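Side-chain contacts in uncharacterized protein PF1083 (Pyrococcus furiosus, PDB 3NRN), which binds adenosine monophosphate and is probably an oxidoreductase of the flavin-containing amine oxidase family, its true substrate being unknown: residues L166-A169 with K170-A174; I387-D390 with G391-L394; G63-A66 with H67-I71; P280-N284 with T285-T289. One frame throughout, in Å; residues are numbered along the deposited sequence.

Interaction 1 of 4, residues L166-A169 with K170-A174; sequences LELA and KEIRA
E167 sends CG directly opposite its backbone N and then bends at CG (chi2 51°), while E171, with CG opposite its carbonyl carbon (chi1 -76°), runs on extended; the two carboxylates converge one helical turn apart. E167 OE2 and E171 OE2 come within 2.5 Å, their planes turned 57° against each other. Such closeness suggests that one of the two acids holds a proton. E167 OE2 accepts a hydrogen bond from the amide of G385, and D156 stands near the other oxygen of E171, a gathering of acids that would probably favour protonation further. The stem of E171 leans on the same partner, with its CG 3.4 Å from E167 OE2. All of this is carried by the regular i to i+4 spacing of the alpha-helix 165-178, whose backbone bonds include K170 N to L166 O at 2.9 Å and R173 N to A169 O at 2.8 Å. Two further pairs use the same spacing. K170 is stretched to its end and crosses L166 at a slant near its tip, CE 3.8 Å from L166 CD1, with the ammonium group beside CD2 of the leucine. On another side of the helix, I172 tucks CG1 within 3.0 Å of L168 O, and its terminal CD1 reaches L168 CG at 3.8 Å. Helices 130-137 and 142-156 pack against L168, whereas L115 and I118 of helix 115-119 meet I172.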
ATOM      1  N   LEU A 166      17.792   8.657  -3.471  1.00 28.77           N
ATOM      2  CA  LEU A 166      17.228   8.135  -4.704  1.00 33.92           C
ATOM      3  C   LEU A 166      15.793   7.655  -4.516  1.00 30.60           C
ATOM      4  O   LEU A 166      14.928   7.944  -5.339  1.00 32.97           O
ATOM      5  CB  LEU A 166      18.095   6.985  -5.225  1.00 31.87           C
ATOM      6  CG  LEU A 166      17.701   6.396  -6.581  1.00 35.02           C
ATOM      7  CD1 LEU A 166      17.659   7.493  -7.637  1.00 36.22           C
ATOM      8  CD2 LEU A 166      18.694   5.324  -6.966  1.00 34.14           C
ATOM      9  N   GLU A 167      15.540   6.923  -3.435  1.00 27.76           N
ATOM     10  CA  GLU A 167      14.196   6.425  -3.174  1.00 25.17           C
ATOM     11  C   GLU A 167      13.228   7.580  -2.984  1.00 29.16           C
ATOM     12  O   GLU A 167      12.139   7.577  -3.557  1.00 26.49           O
ATOM     13  CB  GLU A 167      14.182   5.521  -1.942  1.00 27.09           C
ATOM     14  CG  GLU A 167      12.811   4.959  -1.577  1.00 29.25           C
ATOM     15  CD  GLU A 167      12.098   4.306  -2.750  1.00 34.93           C
ATOM     16  OE1 GLU A 167      12.769   3.671  -3.584  1.00 38.32           O
ATOM     17  OE2 GLU A 167      10.855   4.414  -2.830  1.00 35.31           O
ATOM     18  N   LEU A 168      13.623   8.573  -2.189  1.00 26.27           N
ATOM     19  CA  LEU A 168      12.756   9.729  -1.965  1.00 27.96           C
ATOM     20  C   LEU A 168      12.525  10.475  -3.270  1.00 28.49           C
ATOM     21  O   LEU A 168      11.416  10.935  -3.548  1.00 25.95           O
ATOM     22  CB  LEU A 168      13.370  10.699  -0.946  1.00 28.48           C
ATOM     23  CG  LEU A 168      12.545  11.978  -0.753  1.00 25.08           C
ATOM     24  CD1 LEU A 168      11.200  11.614  -0.153  1.00 27.13           C
ATOM     25  CD2 LEU A 168      13.276  12.961   0.148  1.00 25.33           C
ATOM     26  N   ALA A 169      13.585  10.603  -4.061  1.00 31.87           N
ATOM     27  CA  ALA A 169      13.497  11.293  -5.341  1.00 30.89           C
ATOM     28  C   ALA A 169      12.492  10.580  -6.239  1.00 25.60           C
ATOM     29  O   ALA A 169      11.681  11.219  -6.903  1.00 26.37           O
ATOM     30  CB  ALA A 169      14.868  11.336  -6.014  1.00 29.33           C
ATOM     31  N   LYS A 170      12.547   9.254  -6.259  1.00 27.45           N
ATOM     32  CA  LYS A 170      11.629   8.483  -7.093  1.00 24.24           C
ATOM     33  C   LYS A 170      10.186   8.603  -6.615  1.00 27.37           C
ATOM     34  O   LYS A 170       9.255   8.636  -7.424  1.00 27.41           O
ATOM     35  CB  LYS A 170      12.076   7.021  -7.149  1.00 28.09           C
ATOM     36  CG  LYS A 170      13.341   6.832  -7.982  1.00 24.43           C
ATOM     37  CD  LYS A 170      13.814   5.401  -7.957  1.00 33.73           C
ATOM     38  CE  LYS A 170      14.961   5.185  -8.922  1.00 36.15           C
ATOM     39  NZ  LYS A 170      15.435   3.768  -8.904  1.00 36.92           N
ATOM     40  N   GLU A 171       9.993   8.675  -5.303  1.00 28.94           N
ATOM     41  CA  GLU A 171       8.649   8.835  -4.761  1.00 26.05           C
ATOM     42  C   GLU A 171       8.175  10.259  -5.065  1.00 30.25           C
ATOM     43  O   GLU A 171       6.981  10.510  -5.251  1.00 24.95           O
ATOM     44  CB  GLU A 171       8.655   8.558  -3.254  1.00 33.90           C
ATOM     45  CG  GLU A 171       8.749   7.068  -2.942  1.00 25.26           C
ATOM     46  CD  GLU A 171       8.922   6.770  -1.470  1.00 32.87           C
ATOM     47  OE1 GLU A 171       8.380   7.519  -0.632  1.00 21.64           O
ATOM     48  OE2 GLU A 171       9.590   5.766  -1.150  1.00 38.86           O
ATOM     49  N   ILE A 172       9.120  11.193  -5.127  1.00 22.65           N
ATOM     50  CA  ILE A 172       8.782  12.570  -5.450  1.00 27.18           C
ATOM     51  C   ILE A 172       8.376  12.598  -6.925  1.00 22.88           C
ATOM     52  O   ILE A 172       7.431  13.274  -7.298  1.00 29.69           O
ATOM     53  CB  ILE A 172       9.978  13.530  -5.217  1.00 27.89           C
ATOM     54  CG1 ILE A 172      10.213  13.709  -3.712  1.00 29.98           C
ATOM     55  CG2 ILE A 172       9.687  14.881  -5.870  1.00 30.36           C
ATOM     56  CD1 ILE A 172      11.474  14.487  -3.360  1.00 24.38           C
ATOM     57  N   ARG A 173       9.091  11.856  -7.762  1.00 24.57           N
ATOM     58  CA  ARG A 173       8.745  11.808  -9.175  1.00 30.24           C
ATOM     59  C   ARG A 173       7.322  11.249  -9.334  1.00 27.96           C
ATOM     60  O   ARG A 173       6.501  11.799 -10.068  1.00 28.99           O
ATOM     61  CB  ARG A 173       9.746  10.936  -9.943  1.00 28.29           C
ATOM     62  CG  ARG A 173       9.429  10.845 -11.433  1.00 32.77           C
ATOM     63  CD  ARG A 173      10.617  10.361 -12.240  1.00 41.10           C
ATOM     64  NE  ARG A 173      10.996   8.993 -11.905  1.00 34.57           N
ATOM     65  CZ  ARG A 173      12.087   8.392 -12.367  1.00 41.19           C
ATOM     66  NH1 ARG A 173      12.905   9.041 -13.184  1.00 40.65           N
ATOM     67  NH2 ARG A 173      12.365   7.145 -12.002  1.00 40.32           N
ATOM     68  N   ALA A 174       7.033  10.158  -8.631  1.00 21.82           N
ATOM     69  CA  ALA A 174       5.706   9.552  -8.695  1.00 26.73           C
ATOM     70  C   ALA A 174       4.628  10.573  -8.327  1.00 22.68           C
ATOM     71  O   ALA A 174       3.555  10.604  -8.936  1.00 32.53           O
ATOM     72  CB  ALA A 174       5.630   8.328  -7.756  1.00 16.95           C
TER

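Interaction 2 of 4, residues I387-D390 with G391-L394; sequences IEVD and GIAL
The peptide carbonyls of I387 and E388 meet the amides of the next helical turn in different ways. G391 N stands above the face of the I387 carbonyl, 68° out of its plane, in a bond of 2.9 Å to I387 O; I392 N approaches E388 O at 2.9 Å within the carbonyl plane. Only the first of these bonds is irregular; those that follow have ordinary helical geometry, as where A393 N points at V389 O with an N-H...O angle of 165°. G391 has no side chain, and its CA lies close to the chain before it, 3.2 Å from E388 O. The carboxylate of E388 turns back to the backbone of the next residue, where OE1 takes a weak bond of 3.3 Å from V389 N. That of D390 leaves the helix instead: OD2 accepts the amide of H59 and OD1 that of L65, so both oxygens of this buried acid are satisfied. I392 has CG1 opposite its carbonyl carbon (chi1 -71°), which lays the branch along the preceding turn, CG1 3.6 Å from E388 O, and its CD1 faces V389 CG1 at 4.2 Å. The side chain of I392 lies about 6 Å from the bound AMP, so the first turns of helix 388-402 lie near the nucleotide site, consistent with the last helix of the dinucleotide-binding domain in flavin amine oxidases.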
ATOM      1  N   ILE A 387       4.633   3.635  -4.015  1.00 19.66           N
ATOM      2  CA  ILE A 387       4.066   3.802  -2.682  1.00 24.63           C
ATOM      3  C   ILE A 387       2.858   2.908  -2.393  1.00 22.15           C
ATOM      4  O   ILE A 387       1.891   2.873  -3.158  1.00 19.63           O
ATOM      5  CB  ILE A 387       3.672   5.289  -2.451  1.00 27.04           C
ATOM      6  CG1 ILE A 387       4.932   6.160  -2.501  1.00 23.46           C
ATOM      7  CG2 ILE A 387       2.945   5.449  -1.130  1.00 15.87           C
ATOM      8  CD1 ILE A 387       4.657   7.649  -2.521  1.00 24.78           C
ATOM      9  N   GLU A 388       2.935   2.185  -1.280  1.00 15.78           N
ATOM     10  CA  GLU A 388       1.876   1.286  -0.824  1.00 24.68           C
ATOM     11  C   GLU A 388       1.152   0.491  -1.925  1.00 16.20           C
ATOM     12  O   GLU A 388       1.800  -0.202  -2.700  1.00 22.23           O
ATOM     13  CB  GLU A 388       0.856   2.066   0.009  1.00 27.44           C
ATOM     14  CG  GLU A 388      -0.022   1.174   0.863  1.00 39.51           C
ATOM     15  CD  GLU A 388      -1.371   1.789   1.135  1.00 41.77           C
ATOM     16  OE1 GLU A 388      -1.945   2.364   0.187  1.00 37.02           O
ATOM     17  OE2 GLU A 388      -1.863   1.682   2.280  1.00 35.32           O
ATOM     18  N   VAL A 389      -0.178   0.596  -2.004  1.00 19.18           N
ATOM     19  CA  VAL A 389      -0.924  -0.177  -3.000  1.00 24.12           C
ATOM     20  C   VAL A 389      -0.618   0.182  -4.450  1.00 21.45           C
ATOM     21  O   VAL A 389      -0.728  -0.665  -5.333  1.00 18.54           O
ATOM     22  CB  VAL A 389      -2.464  -0.141  -2.751  1.00 25.27           C
ATOM     23  CG1 VAL A 389      -2.775  -0.838  -1.440  1.00 26.34           C
ATOM     24  CG2 VAL A 389      -2.988   1.287  -2.729  1.00 22.88           C
ATOM     25  N   ASP A 390      -0.240   1.427  -4.712  1.00 17.88           N
ATOM     26  CA  ASP A 390       0.130   1.767  -6.076  1.00 20.00           C
ATOM     27  C   ASP A 390       1.440   1.009  -6.314  1.00 17.73           C
ATOM     28  O   ASP A 390       1.712   0.540  -7.419  1.00 18.70           O
ATOM     29  CB  ASP A 390       0.322   3.281  -6.241  1.00 15.98           C
ATOM     30  CG  ASP A 390      -0.977   3.997  -6.619  1.00 20.96           C
ATOM     31  OD1 ASP A 390      -1.557   3.676  -7.680  1.00 20.25           O
ATOM     32  OD2 ASP A 390      -1.417   4.877  -5.860  1.00 22.79           O
ATOM     33  N   GLY A 391       2.239   0.878  -5.255  1.00 18.36           N
ATOM     34  CA  GLY A 391       3.491   0.144  -5.350  1.00 14.97           C
ATOM     35  C   GLY A 391       3.203  -1.323  -5.625  1.00 18.35           C
ATOM     36  O   GLY A 391       3.921  -1.990  -6.380  1.00 19.33           O
ATOM     37  N   ILE A 392       2.146  -1.839  -5.009  1.00 16.88           N
ATOM     38  CA  ILE A 392       1.762  -3.226  -5.217  1.00 14.07           C
ATOM     39  C   ILE A 392       1.382  -3.428  -6.685  1.00 15.16           C
ATOM     40  O   ILE A 392       1.828  -4.382  -7.324  1.00 20.56           O
ATOM     41  CB  ILE A 392       0.572  -3.610  -4.310  1.00 20.17           C
ATOM     42  CG1 ILE A 392       1.046  -3.684  -2.854  1.00 21.19           C
ATOM     43  CG2 ILE A 392      -0.038  -4.940  -4.767  1.00 24.28           C
ATOM     44  CD1 ILE A 392      -0.043  -4.051  -1.862  1.00 16.58           C
ATOM     45  N   ALA A 393       0.559  -2.521  -7.211  1.00 15.51           N
ATOM     46  CA  ALA A 393       0.118  -2.584  -8.605  1.00 19.13           C
ATOM     47  C   ALA A 393       1.309  -2.492  -9.559  1.00 18.84           C
ATOM     48  O   ALA A 393       1.353  -3.172 -10.583  1.00 15.08           O
ATOM     49  CB  ALA A 393      -0.867  -1.460  -8.889  1.00 22.56           C
ATOM     50  N   LEU A 394       2.272  -1.641  -9.220  1.00 17.16           N
ATOM     51  CA  LEU A 394       3.469  -1.471 -10.036  1.00 19.55           C
ATOM     52  C   LEU A 394       4.238  -2.795 -10.088  1.00 18.04           C
ATOM     53  O   LEU A 394       4.818  -3.147 -11.105  1.00 20.86           O
ATOM     54  CB  LEU A 394       4.359  -0.382  -9.432  1.00 30.34           C
ATOM     55  CG  LEU A 394       5.690  -0.080 -10.122  1.00 38.14           C
ATOM     56  CD1 LEU A 394       5.450   0.433 -11.534  1.00 42.31           C
ATOM     57  CD2 LEU A 394       6.444   0.952  -9.305  1.00 40.96           C
TER

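Interaction 3 of 4, residues G63-A66 with H67-I71; sequences GPLA and HLLRI
Apolar contact is made by L65 and L69, one turn apart. L65 has CG opposite its backbone N (chi1 -180°) and L69 has CG opposite its carbonyl carbon (chi1 -63°), which swings the isobutyl groups together at a slant; L65 CG meets L69 CD1 at 4.0 Å. L14 of helix 10-21 touches both leucines, and V191 and L195 of helix 188-200 press on L69. Close carbon-to-carbonyl approaches form a second group: L69 CG sits 3.1 Å from L65 O, L68 CB 3.5 Å from P64 O, and H67 CB 3.6 Å from G63 O. As an aromatic contact, the imidazole of H67 stacks on Y412. Backbone hydrogen bonds come last. G63, at the N-cap position of helix 64-72, opens the series by accepting H67 N at 3.0 Å in the plane of its carbonyl, and P64 O takes L68 N at 2.9 Å. P64 itself has no N-H. The chemistry implies a helix start whose first N-H is met by a carboxylate of helix 388-402 and whose G63 to A66 carbonyls go to amides one turn on, while L65 and L69 pack in apolar surroundings.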
ATOM      1  N   GLY A  63      -2.632   6.789 -10.657  1.00 20.67           N
ATOM      2  CA  GLY A  63      -1.504   5.887 -10.563  1.00 21.36           C
ATOM      3  C   GLY A  63      -1.635   4.512 -11.185  1.00 23.48           C
ATOM      4  O   GLY A  63      -2.606   4.215 -11.879  1.00 21.73           O
ATOM      5  N   PRO A  64      -0.645   3.642 -10.938  1.00 15.95           N
ATOM      6  CA  PRO A  64      -0.618   2.274 -11.464  1.00 23.91           C
ATOM      7  C   PRO A  64      -1.853   1.452 -11.073  1.00 19.61           C
ATOM      8  O   PRO A  64      -2.399   0.714 -11.899  1.00 25.14           O
ATOM      9  CB  PRO A  64       0.672   1.695 -10.866  1.00 23.57           C
ATOM     10  CG  PRO A  64       1.528   2.903 -10.627  1.00 23.78           C
ATOM     11  CD  PRO A  64       0.541   3.910 -10.103  1.00 18.45           C
ATOM     12  N   LEU A  65      -2.293   1.573  -9.822  1.00 16.39           N
ATOM     13  CA  LEU A  65      -3.447   0.801  -9.365  1.00 22.78           C
ATOM     14  C   LEU A  65      -4.719   1.177 -10.116  1.00 21.37           C
ATOM     15  O   LEU A  65      -5.438   0.299 -10.594  1.00 21.34           O
ATOM     16  CB  LEU A  65      -3.667   0.960  -7.852  1.00 16.94           C
ATOM     17  CG  LEU A  65      -4.857   0.173  -7.273  1.00 17.06           C
ATOM     18  CD1 LEU A  65      -4.752  -1.312  -7.653  1.00 14.67           C
ATOM     19  CD2 LEU A  65      -4.884   0.329  -5.755  1.00 19.33           C
ATOM     20  N   ALA A  66      -5.000   2.473 -10.221  1.00 14.10           N
ATOM     21  CA  ALA A  66      -6.196   2.909 -10.948  1.00 18.09           C
ATOM     22  C   ALA A  66      -6.107   2.450 -12.398  1.00 17.54           C
ATOM     23  O   ALA A  66      -7.084   1.955 -12.955  1.00 18.64           O
ATOM     24  CB  ALA A  66      -6.340   4.414 -10.897  1.00 15.79           C
ATOM     25  N   HIS A  67      -4.930   2.601 -13.003  1.00 17.27           N
ATOM     26  CA  HIS A  67      -4.760   2.192 -14.393  1.00 26.82           C
ATOM     27  C   HIS A  67      -5.065   0.712 -14.576  1.00 21.96           C
ATOM     28  O   HIS A  67      -5.762   0.332 -15.512  1.00 26.90           O
ATOM     29  CB  HIS A  67      -3.339   2.464 -14.890  1.00 18.76           C
ATOM     30  CG  HIS A  67      -3.129   2.075 -16.322  1.00 17.83           C
ATOM     31  ND1 HIS A  67      -3.855   2.631 -17.353  1.00 23.30           N
ATOM     32  CD2 HIS A  67      -2.320   1.149 -16.889  1.00 21.87           C
ATOM     33  CE1 HIS A  67      -3.505   2.062 -18.494  1.00 30.10           C
ATOM     34  NE2 HIS A  67      -2.575   1.158 -18.239  1.00 24.76           N
ATOM     35  N   LEU A  68      -4.535  -0.115 -13.681  1.00 20.29           N
ATOM     36  CA  LEU A  68      -4.752  -1.548 -13.752  1.00 19.27           C
ATOM     37  C   LEU A  68      -6.224  -1.881 -13.609  1.00 27.08           C
ATOM     38  O   LEU A  68      -6.745  -2.735 -14.321  1.00 21.68           O
ATOM     39  CB  LEU A  68      -3.977  -2.279 -12.656  1.00 25.38           C
ATOM     40  CG  LEU A  68      -2.611  -2.872 -12.981  1.00 32.83           C
ATOM     41  CD1 LEU A  68      -2.179  -3.759 -11.801  1.00 20.61           C
ATOM     42  CD2 LEU A  68      -2.683  -3.689 -14.272  1.00 28.77           C
ATOM     43  N   LEU A  69      -6.892  -1.215 -12.672  1.00 22.35           N
ATOM     44  CA  LEU A  69      -8.311  -1.463 -12.468  1.00 24.35           C
ATOM     45  C   LEU A  69      -9.093  -1.071 -13.723  1.00 32.56           C
ATOM     46  O   LEU A  69     -10.018  -1.778 -14.128  1.00 24.98           O
ATOM     47  CB  LEU A  69      -8.813  -0.678 -11.255  1.00 18.01           C
ATOM     48  CG  LEU A  69      -8.134  -1.103  -9.948  1.00 20.88           C
ATOM     49  CD1 LEU A  69      -8.501  -0.140  -8.835  1.00 21.13           C
ATOM     50  CD2 LEU A  69      -8.551  -2.535  -9.600  1.00 23.32           C
ATOM     51  N   ARG A  70      -8.719   0.042 -14.350  1.00 24.74           N
ATOM     52  CA  ARG A  70      -9.420   0.461 -15.550  1.00 28.02           C
ATOM     53  C   ARG A  70      -9.277  -0.556 -16.681  1.00 20.12           C
ATOM     54  O   ARG A  70     -10.272  -0.970 -17.267  1.00 26.91           O
ATOM     55  CB  ARG A  70      -8.934   1.833 -16.035  1.00 29.08           C
ATOM     56  CG  ARG A  70      -9.696   2.332 -17.276  1.00 36.64           C
ATOM     57  CD  ARG A  70      -9.316   3.756 -17.669  1.00 34.35           C
ATOM     58  NE  ARG A  70      -9.543   4.692 -16.569  1.00 31.74           N
ATOM     59  CZ  ARG A  70      -9.338   6.004 -16.641  1.00 28.72           C
ATOM     60  NH1 ARG A  70      -8.902   6.554 -17.767  1.00 33.36           N
ATOM     61  NH2 ARG A  70      -9.564   6.766 -15.579  1.00 32.59           N
ATOM     62  N   ILE A  71      -8.053  -0.979 -16.981  1.00 24.44           N
ATOM     63  CA  ILE A  71      -7.862  -1.924 -18.077  1.00 23.24           C
ATOM     64  C   ILE A  71      -8.441  -3.308 -17.795  1.00 26.38           C
ATOM     65  O   ILE A  71      -8.694  -4.074 -18.723  1.00 25.01           O
ATOM     66  CB  ILE A  71      -6.364  -2.038 -18.482  1.00 29.40           C
ATOM     67  CG1 ILE A  71      -5.539  -2.669 -17.359  1.00 21.85           C
ATOM     68  CG2 ILE A  71      -5.818  -0.645 -18.797  1.00 24.28           C
ATOM     69  CD1 ILE A  71      -4.126  -3.005 -17.773  1.00 25.76           C
TER

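Interaction 4 of 4, residues P280-N284 with T285-T289; sequences PRIGN and TIVFT
I282 and V287 touch loosely, at 4.2 Å between I282 CD1 and V287 CG2, whereas the backbone between them is folded tightly. I282 places CG1 between its backbone N and carbonyl carbon (chi1 63°), and the extended branch ends at V287 and near the carbonyl of T285; F297 of strand 296-298 lies against both I282 and V287. The tight part centres on N284, where the chain doubles back: T285 N makes a weak bond to G283 O, 2.9 Å long and strongly bent at 119°. A water bridges the same corner, donating to G283 O at 3.0 Å and to T285 O at 2.6 Å, so G283 O has a second partner. T285 OG1 is modelled 2.5 Å from N284 O, too close for that bond to be trusted. The side-chain amide of N284 is anchored outside, ND2 to V79 O and OD1 to S81 OG. Further back, P280 and R281 are exposed, but E299 receives the backbone amides of R281, I282 and G283. The fold at N284 is an inverse gamma turn, here turning the loop after strand 269-277 into strand 286-288 of the mixed sheet, between strands 86-89 and 296-298.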
ATOM      1  N   PRO A 280     -18.233  16.239   8.321  1.00 54.00           N
ATOM      2  CA  PRO A 280     -16.832  16.027   7.952  1.00 52.48           C
ATOM      3  C   PRO A 280     -15.985  17.216   8.384  1.00 52.70           C
ATOM      4  O   PRO A 280     -16.361  18.366   8.161  1.00 58.38           O
ATOM      5  CB  PRO A 280     -16.894  15.865   6.434  1.00 58.79           C
ATOM      6  CG  PRO A 280     -18.117  16.648   6.053  1.00 56.57           C
ATOM      7  CD  PRO A 280     -19.089  16.237   7.122  1.00 50.69           C
ATOM      8  N   ARG A 281     -14.842  16.929   8.998  1.00 49.43           N
ATOM      9  CA  ARG A 281     -13.954  17.970   9.494  1.00 44.86           C
ATOM     10  C   ARG A 281     -12.832  18.357   8.539  1.00 42.92           C
ATOM     11  O   ARG A 281     -12.266  19.442   8.653  1.00 43.66           O
ATOM     12  CB  ARG A 281     -13.346  17.540  10.835  1.00 53.23           C
ATOM     13  CG  ARG A 281     -14.362  17.192  11.918  1.00 53.00           C
ATOM     14  CD  ARG A 281     -15.292  18.363  12.213  1.00 63.67           C
ATOM     15  NE  ARG A 281     -16.308  18.030  13.211  1.00 69.91           N
ATOM     16  CZ  ARG A 281     -16.087  17.958  14.521  1.00 63.62           C
ATOM     17  NH1 ARG A 281     -14.876  18.200  15.011  1.00 64.41           N
ATOM     18  NH2 ARG A 281     -17.079  17.638  15.343  1.00 59.43           N
ATOM     19  N   ILE A 282     -12.493  17.481   7.600  1.00 38.77           N
ATOM     20  CA  ILE A 282     -11.417  17.806   6.674  1.00 36.18           C
ATOM     21  C   ILE A 282     -11.773  17.569   5.210  1.00 36.64           C
ATOM     22  O   ILE A 282     -11.146  18.130   4.313  1.00 38.99           O
ATOM     23  CB  ILE A 282     -10.126  17.024   7.036  1.00 42.76           C
ATOM     24  CG1 ILE A 282     -10.360  15.522   6.901  1.00 45.91           C
ATOM     25  CG2 ILE A 282      -9.712  17.337   8.476  1.00 39.43           C
ATOM     26  CD1 ILE A 282      -9.120  14.688   7.172  1.00 48.60           C
ATOM     27  N   GLY A 283     -12.786  16.745   4.969  1.00 32.92           N
ATOM     28  CA  GLY A 283     -13.189  16.463   3.601  1.00 42.26           C
ATOM     29  C   GLY A 283     -12.250  15.495   2.901  1.00 42.22           C
ATOM     30  O   GLY A 283     -11.404  14.871   3.543  1.00 37.35           O
ATOM     31  N   ASN A 284     -12.394  15.375   1.583  1.00 36.55           N
ATOM     32  CA  ASN A 284     -11.556  14.473   0.794  1.00 38.85           C
ATOM     33  C   ASN A 284     -10.143  15.014   0.622  1.00 38.24           C
ATOM     34  O   ASN A 284      -9.837  15.678  -0.371  1.00 34.01           O
ATOM     35  CB  ASN A 284     -12.178  14.237  -0.587  1.00 32.96           C
ATOM     36  CG  ASN A 284     -11.400  13.225  -1.410  1.00 36.15           C
ATOM     37  OD1 ASN A 284     -10.408  12.662  -0.946  1.00 41.66           O
ATOM     38  ND2 ASN A 284     -11.851  12.987  -2.638  1.00 33.11           N
ATOM     39  N   THR A 285      -9.284  14.718   1.593  1.00 36.41           N
ATOM     40  CA  THR A 285      -7.891  15.155   1.565  1.00 36.95           C
ATOM     41  C   THR A 285      -7.149  14.399   2.665  1.00 35.12           C
ATOM     42  O   THR A 285      -7.757  13.649   3.430  1.00 37.37           O
ATOM     43  CB  THR A 285      -7.771  16.677   1.854  1.00 40.14           C
ATOM     44  OG1 THR A 285      -8.727  17.392   1.068  1.00 61.17           O
ATOM     45  CG2 THR A 285      -6.385  17.190   1.493  1.00 28.97           C
ATOM     46  N   ILE A 286      -5.836  14.577   2.732  1.00 33.47           N
ATOM     47  CA  ILE A 286      -5.047  13.948   3.781  1.00 33.71           C
ATOM     48  C   ILE A 286      -4.349  15.077   4.523  1.00 30.82           C
ATOM     49  O   ILE A 286      -4.043  16.113   3.934  1.00 32.52           O
ATOM     50  CB  ILE A 286      -3.976  12.992   3.221  1.00 35.89           C
ATOM     51  CG1 ILE A 286      -3.112  13.720   2.193  1.00 41.02           C
ATOM     52  CG2 ILE A 286      -4.637  11.768   2.625  1.00 39.81           C
ATOM     53  CD1 ILE A 286      -2.004  12.865   1.615  1.00 40.80           C
ATOM     54  N   VAL A 287      -4.108  14.885   5.811  1.00 31.40           N
ATOM     55  CA  VAL A 287      -3.438  15.909   6.600  1.00 29.10           C
ATOM     56  C   VAL A 287      -2.158  15.376   7.222  1.00 21.54           C
ATOM     57  O   VAL A 287      -2.195  14.453   8.033  1.00 28.20           O
ATOM     58  CB  VAL A 287      -4.345  16.435   7.738  1.00 29.82           C
ATOM     59  CG1 VAL A 287      -3.606  17.513   8.535  1.00 27.06           C
ATOM     60  CG2 VAL A 287      -5.638  16.987   7.160  1.00 27.11           C
ATOM     61  N   PHE A 288      -1.030  15.954   6.831  1.00 23.70           N
ATOM     62  CA  PHE A 288       0.254  15.553   7.385  1.00 29.27           C
ATOM     63  C   PHE A 288       0.378  16.200   8.760  1.00 31.12           C
ATOM     64  O   PHE A 288      -0.072  17.327   8.958  1.00 31.89           O
ATOM     65  CB  PHE A 288       1.384  16.009   6.464  1.00 26.14           C
ATOM     66  CG  PHE A 288       1.483  15.209   5.206  1.00 33.56           C
ATOM     67  CD1 PHE A 288       2.055  13.941   5.220  1.00 33.98           C
ATOM     68  CD2 PHE A 288       0.959  15.697   4.009  1.00 31.30           C
ATOM     69  CE1 PHE A 288       2.103  13.165   4.060  1.00 35.99           C
ATOM     70  CE2 PHE A 288       1.002  14.929   2.844  1.00 30.88           C
ATOM     71  CZ  PHE A 288       1.575  13.659   2.872  1.00 30.34           C
ATOM     72  N   THR A 289       0.984  15.491   9.706  1.00 29.98           N
ATOM     73  CA  THR A 289       1.117  16.009  11.062  1.00 26.86           C
ATOM     74  C   THR A 289       2.565  16.092  11.537  1.00 29.18           C
ATOM     75  O   THR A 289       2.965  15.401  12.473  1.00 29.34           O
ATOM     76  CB  THR A 289       0.313  15.138  12.047  1.00 30.58           C
ATOM     77  OG1 THR A 289       0.788  13.787  11.979  1.00 29.80           O
ATOM     78  CG2 THR A 289      -1.175  15.155  11.684  1.00 24.71           C
TER
HETATM   79  O   HOH W   1      -9.960  12.246   3.580  1.00 28.87           O

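How the interactions relate
From the N terminus the order is interaction 3, interaction 1, interaction 4, interaction 2, all in series, so none nests in or crosses another. Each closes only a short local loop: successive helical turns in interactions 1, 2 and 3, and a three-residue backbone turn in interaction 4. Distant parts of the chain nevertheless meet. Helix 388-402 lies on helix 64-72, A393 CB being 3.5 Å from L65 CA, and the chain just before it touches helix 165-178, where I387 CG1 is 3.9 Å from E171 CG. Interaction 2 thus joins interactions 1 and 3, which do not touch. Interaction 4 stands apart in the mixed sheet, its nearest atoms about 9 Å from interaction 2.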